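Local coordinates for inner kinetochore subunit cnp3 (Schizosaccharomyces pombe, PDB 6O2D), which helps build the inner kinetochore on centromeric DNA as a platform for outer kinetochore assembly during chromosome segregation, here seen through its dimeric cupin domain, at residues A57-E62 against A68-M73; G113-P118 against Y123-I128. One frame throughout, in Å; residues are numbered along the deposited sequence.

How the contacts relate
Both contacts lie in the cupin domain, with contact 1 complete along the chain before contact 2 begins and their centres about 15 Å apart. Contact 1 pairs neighbouring strands at one margin of the five-stranded antiparallel sheet, whereas contact 2 links strand 113-117, at the other margin of that sheet, to strand 122-127 of the facing four-stranded sheet. The two meet where the methyl CE of selenomethionine M73 packs 3.7 Å from I125 CG2. Each also reaches the second subunit: F60 packs on I116 of that subunit, and V114 and I116 pack on its F60, so both margins of the sheet help form the dimer.

Contact 1: A57-E62 against A68-M73; sequences ASLFKE and AGVVEM
A classic beta bulge interrupts the antiparallel hairpin formed by A57-E62 and A68-M73 at one margin of the cupin sheet, with L59 and F60 sharing A68 as their partner. The A68 carbonyl oxygen takes two backbone bonds: L59 N lies 2.9 Å from A68 O and in the carbonyl plane, while F60 N sits 3.1 Å from A68 O and is tilted 30° out of that plane. In return A68 N donates to F60 O, closing the pair. Before the bulge the ladder is regular, and A57 and V70 exchange a reciprocal pair of hydrogen bonds, with A57 N 3.0 Å from V70 O. Between these pairs, S58 faces G69 in a non-hydrogen-bonded position, and G69 CA makes a CH...O contact with A57 O.

The bulge brings the L59 side chain round to the same side as F60, and L59 CB lies 4.3 Å above the plane of the F60 ring, over its centre. At the ring's edge, near its plane, F60 CD2 meets A68 CB. L59 also packs on V114 of the second subunit. With CG anti to its own carbonyl carbon (chi1 -66°), L59 reaches across the ladder, and its CD1 methyl rests 4.0 Å from V70 CG1.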
loop_
_atom_site.group_PDB
_atom_site.type_symbol
_atom_site.label_atom_id
_atom_site.label_comp_id
_atom_site.label_asym_id
_atom_site.label_seq_id
_atom_site.Cartn_x
_atom_site.Cartn_y
_atom_site.Cartn_z
ATOM N N ALA B 57 -13.049 -4.045 -4.142
ATOM C CA ALA B 57 -12.773 -3.733 -5.526
ATOM C C ALA B 57 -11.267 -3.586 -5.641
ATOM O O ALA B 57 -10.645 -2.872 -4.848
ATOM C CB ALA B 57 -13.500 -2.457 -5.966
ATOM N N SER B 58 -10.691 -4.277 -6.610
ATOM C CA SER B 58 -9.287 -4.096 -6.943
ATOM C C SER B 58 -9.169 -2.861 -7.830
ATOM O O SER B 58 -9.838 -2.765 -8.863
ATOM C CB SER B 58 -8.730 -5.350 -7.617
ATOM O OG SER B 58 -8.959 -5.348 -9.012
ATOM N N LEU B 59 -8.349 -1.901 -7.407
ATOM C CA LEU B 59 -8.225 -0.605 -8.067
ATOM C C LEU B 59 -6.985 -0.495 -8.942
ATOM O O LEU B 59 -7.081 -0.092 -10.104
ATOM C CB LEU B 59 -8.206 0.500 -7.012
ATOM C CG LEU B 59 -9.524 0.623 -6.258
ATOM C CD1 LEU B 59 -9.347 1.566 -5.110
ATOM C CD2 LEU B 59 -10.641 1.104 -7.181
ATOM N N PHE B 60 -5.816 -0.811 -8.387
ATOM C CA PHE B 60 -4.543 -0.729 -9.085
ATOM C C PHE B 60 -3.984 -2.134 -9.211
ATOM O O PHE B 60 -3.860 -2.847 -8.210
ATOM C CB PHE B 60 -3.555 0.155 -8.327
ATOM C CG PHE B 60 -4.087 1.515 -7.995
ATOM C CD1 PHE B 60 -4.502 2.375 -9.004
ATOM C CD2 PHE B 60 -4.160 1.940 -6.677
ATOM C CE1 PHE B 60 -4.981 3.634 -8.708
ATOM C CE2 PHE B 60 -4.641 3.202 -6.372
ATOM C CZ PHE B 60 -5.058 4.050 -7.392
ATOM N N LYS B 61 -3.627 -2.525 -10.429
ATOM C CA LYS B 61 -3.068 -3.845 -10.679
ATOM C C LYS B 61 -1.719 -3.698 -11.360
ATOM O O LYS B 61 -1.632 -3.131 -12.456
ATOM C CB LYS B 61 -4.008 -4.674 -11.551
ATOM C CG LYS B 61 -5.334 -5.006 -10.897
ATOM C CD LYS B 61 -6.157 -5.941 -11.769
ATOM C CE LYS B 61 -6.971 -5.181 -12.804
ATOM N NZ LYS B 61 -7.787 -6.114 -13.633
ATOM N N GLU B 62 -0.680 -4.250 -10.741
ATOM C CA GLU B 62 0.613 -4.399 -11.395
ATOM C C GLU B 62 1.001 -5.876 -11.341
ATOM O O GLU B 62 1.882 -6.279 -10.579
ATOM C CB GLU B 62 1.675 -3.520 -10.742
ATOM C CG GLU B 62 2.901 -3.326 -11.616
ATOM C CD GLU B 62 2.605 -2.505 -12.850
ATOM O OE1 GLU B 62 2.267 -1.313 -12.699
ATOM O OE2 GLU B 62 2.702 -3.055 -13.966
ATOM N N ALA B 68 -3.582 -3.480 -5.426
ATOM C CA ALA B 68 -4.158 -2.708 -4.328
ATOM C C ALA B 68 -5.637 -2.428 -4.576
ATOM O O ALA B 68 -6.089 -2.339 -5.725
ATOM C CB ALA B 68 -3.397 -1.397 -4.110
ATOM N N GLY B 69 -6.379 -2.260 -3.487
ATOM C CA GLY B 69 -7.801 -2.029 -3.601
ATOM C C GLY B 69 -8.416 -1.551 -2.305
ATOM O O GLY B 69 -7.717 -1.118 -1.385
ATOM N N VAL B 70 -9.747 -1.640 -2.247
ATOM C CA VAL B 70 -10.514 -1.207 -1.089
ATOM C C VAL B 70 -11.470 -2.318 -0.682
ATOM O O VAL B 70 -12.072 -2.984 -1.533
ATOM C CB VAL B 70 -11.280 0.112 -1.368
ATOM C CG1 VAL B 70 -12.074 0.026 -2.664
ATOM C CG2 VAL B 70 -12.195 0.486 -0.196
ATOM N N VAL B 71 -11.572 -2.530 0.631
ATOM C CA VAL B 71 -12.517 -3.449 1.249
ATOM C C VAL B 71 -13.306 -2.655 2.280
ATOM O O VAL B 71 -12.734 -1.826 2.999
ATOM C CB VAL B 71 -11.807 -4.658 1.915
ATOM C CG1 VAL B 71 -12.750 -5.417 2.856
ATOM C CG2 VAL B 71 -11.215 -5.589 0.873
ATOM N N GLU B 72 -14.624 -2.904 2.335
ATOM C CA GLU B 72 -15.521 -2.380 3.362
ATOM C C GLU B 72 -16.182 -3.536 4.099
ATOM O O GLU B 72 -16.506 -4.555 3.490
ATOM C CB GLU B 72 -16.643 -1.500 2.799
ATOM C CG GLU B 72 -17.528 -0.951 3.896
ATOM C CD GLU B 72 -18.706 -0.228 3.380
ATOM O OE1 GLU B 72 -18.514 0.592 2.459
ATOM O OE2 GLU B 72 -19.820 -0.506 3.870
HETATM N N MSE B 73 -16.407 -3.368 5.399
HETATM C CA MSE B 73 -17.073 -4.403 6.178
HETATM C C MSE B 73 -18.262 -3.828 6.934
HETATM O O MSE B 73 -18.113 -2.912 7.747
HETATM C CB MSE B 73 -16.067 -5.020 7.134
HETATM C CG MSE B 73 -15.090 -5.862 6.365
HETATM SE SE MSE B 73 -13.932 -6.888 7.489
HETATM C CE MSE B 73 -12.732 -5.486 8.098
#

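Contact 2: G113-P118 against Y123-I128; sequences GVFIVP and YSIKNI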
loop_
_atom_site.group_PDB
_atom_site.type_symbol
_atom_site.label_atom_id
_atom_site.label_comp_id
_atom_site.label_asym_id
_atom_site.label_seq_id
_atom_site.Cartn_x
_atom_site.Cartn_y
_atom_site.Cartn_z
ATOM N N GLY B 113 -4.644 3.450 11.627
ATOM C CA GLY B 113 -3.837 2.313 12.021
ATOM C C GLY B 113 -3.547 1.490 10.779
ATOM O O GLY B 113 -4.364 1.427 9.861
ATOM N N VAL B 114 -2.356 0.898 10.741
ATOM C CA VAL B 114 -1.961 0.005 9.660
ATOM C C VAL B 114 -1.341 -1.251 10.256
ATOM O O VAL B 114 -0.665 -1.194 11.290
ATOM C CB VAL B 114 -0.983 0.676 8.671
ATOM C CG1 VAL B 114 -1.663 1.825 7.950
ATOM C CG2 VAL B 114 0.266 1.158 9.392
ATOM N N PHE B 115 -1.582 -2.386 9.613
ATOM C CA PHE B 115 -0.920 -3.617 9.997
ATOM C C PHE B 115 -0.579 -4.398 8.737
ATOM O O PHE B 115 -1.174 -4.192 7.676
ATOM C CB PHE B 115 -1.769 -4.447 10.974
ATOM C CG PHE B 115 -2.949 -5.125 10.345
ATOM C CD1 PHE B 115 -4.137 -4.443 10.160
ATOM C CD2 PHE B 115 -2.882 -6.455 9.966
ATOM C CE1 PHE B 115 -5.229 -5.072 9.595
ATOM C CE2 PHE B 115 -3.972 -7.086 9.402
ATOM C CZ PHE B 115 -5.146 -6.397 9.220
ATOM N N ILE B 116 0.423 -5.269 8.860
ATOM C CA ILE B 116 0.871 -6.120 7.770
ATOM C C ILE B 116 0.634 -7.565 8.154
ATOM O O ILE B 116 0.715 -7.941 9.325
ATOM C CB ILE B 116 2.362 -5.927 7.429
ATOM C CG1 ILE B 116 3.214 -6.085 8.697
ATOM C CG2 ILE B 116 2.581 -4.601 6.742
ATOM C CD1 ILE B 116 4.674 -6.347 8.423
ATOM N N VAL B 117 0.360 -8.384 7.150
ATOM C CA VAL B 117 0.383 -9.826 7.334
ATOM C C VAL B 117 1.540 -10.341 6.493
ATOM O O VAL B 117 1.401 -10.453 5.266
ATOM C CB VAL B 117 -0.949 -10.472 6.925
ATOM C CG1 VAL B 117 -0.943 -11.962 7.255
ATOM C CG2 VAL B 117 -2.114 -9.757 7.592
ATOM N N PRO B 118 2.699 -10.633 7.085
ATOM C CA PRO B 118 3.828 -11.119 6.286
ATOM C C PRO B 118 3.476 -12.418 5.582
ATOM O O PRO B 118 2.532 -13.122 5.952
ATOM C CB PRO B 118 4.941 -11.334 7.320
ATOM C CG PRO B 118 4.544 -10.506 8.494
ATOM C CD PRO B 118 3.046 -10.480 8.506
ATOM N N TYR B 123 -4.404 -14.594 9.121
ATOM C CA TYR B 123 -5.037 -13.374 9.602
ATOM C C TYR B 123 -6.550 -13.506 9.531
ATOM O O TYR B 123 -7.088 -14.260 8.717
ATOM C CB TYR B 123 -4.587 -12.133 8.817
ATOM C CG TYR B 123 -5.308 -11.917 7.503
ATOM C CD1 TYR B 123 -4.970 -12.654 6.374
ATOM C CD2 TYR B 123 -6.314 -10.963 7.386
ATOM C CE1 TYR B 123 -5.616 -12.460 5.173
ATOM C CE2 TYR B 123 -6.966 -10.755 6.183
ATOM C CZ TYR B 123 -6.613 -11.507 5.080
ATOM O OH TYR B 123 -7.262 -11.311 3.883
ATOM N N SER B 124 -7.226 -12.765 10.410
ATOM C CA SER B 124 -8.676 -12.636 10.410
ATOM C C SER B 124 -9.028 -11.229 10.877
ATOM O O SER B 124 -8.240 -10.577 11.564
ATOM C CB SER B 124 -9.331 -13.692 11.314
ATOM O OG SER B 124 -9.162 -13.360 12.683
ATOM N N ILE B 125 -10.201 -10.743 10.467
ATOM C CA ILE B 125 -10.657 -9.398 10.827
ATOM C C ILE B 125 -12.144 -9.443 11.156
ATOM O O ILE B 125 -12.928 -10.100 10.465
ATOM C CB ILE B 125 -10.405 -8.348 9.725
ATOM C CG1 ILE B 125 -9.140 -8.650 8.921
ATOM C CG2 ILE B 125 -10.274 -6.966 10.368
ATOM C CD1 ILE B 125 -8.931 -7.705 7.763
ATOM N N LYS B 126 -12.537 -8.707 12.190
ATOM C CA LYS B 126 -13.932 -8.610 12.611
ATOM C C LYS B 126 -14.304 -7.150 12.838
ATOM O O LYS B 126 -13.507 -6.384 13.384
ATOM C CB LYS B 126 -14.173 -9.414 13.898
ATOM C CG LYS B 126 -15.117 -10.587 13.743
ATOM C CD LYS B 126 -14.650 -11.759 14.580
ATOM C CE LYS B 126 -15.598 -12.943 14.472
ATOM N NZ LYS B 126 -15.004 -14.210 14.949
ATOM N N ASN B 127 -15.483 -6.749 12.365
ATOM C CA ASN B 127 -16.002 -5.413 12.643
ATOM C C ASN B 127 -16.630 -5.380 14.037
ATOM O O ASN B 127 -17.655 -6.030 14.280
ATOM C CB ASN B 127 -17.018 -5.005 11.575
ATOM C CG ASN B 127 -17.304 -3.504 11.572
ATOM O OD1 ASN B 127 -17.136 -2.825 12.589
ATOM N ND2 ASN B 127 -17.721 -2.983 10.424
ATOM N N ILE B 128 -16.041 -4.588 14.934
ATOM C CA ILE B 128 -16.494 -4.482 16.316
ATOM C C ILE B 128 -17.201 -3.152 16.562
ATOM O O ILE B 128 -17.476 -2.789 17.705
ATOM C CB ILE B 128 -15.337 -4.684 17.307
ATOM C CG1 ILE B 128 -14.346 -3.520 17.205
ATOM C CG2 ILE B 128 -14.652 -6.015 17.036
ATOM C CD1 ILE B 128 -13.255 -3.528 18.247
#
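V117 and Y123 mark the close end of two strands that belong to facing sheets of the cupin barrel, and no hydrogen bond joins them. The V117 and Y123 CA atoms are 6.9 Å apart, but the strands then splay, leaving F115 CA 11.4 Å from I125 CA. Each strand finds its backbone partners in its own sheet: 113-117 pairs with strand 88-95, and 122-127 with strands 78-83 and 98-102. Contact between them is therefore made by side chains pointing into the interior between the sheets.

At the close end V117 meets Y123 at about a right angle, presenting both methyls. CG2 comes to 3.6 Å from Y123 CB, and CG1 lies 4.2 Å from Y123 CD1. In Y123, CG sits between the backbone N and the carbonyl carbon (chi1 82°), which sets the ring across its strand with one edge facing I125. The I125 CD1 methyl lies in the plane of that ring, at its edge, 4.0 Å from Y123 CE2. The same methyl meets the edge of the F115 ring, 4.3 Å from F115 CZ, and so bridges the two aromatics. Beyond it F115 packs on F91 and, edge-to-face, on F107.

With an alanine here, the valine methyls of V117 would be gone, and Y123, though still packed on M89, would probably lose part of its cover from the opposite sheet, a gap opening beside its CB. Across this contact the two sheets meet by apolar burial alone, with no directional bond between the segments.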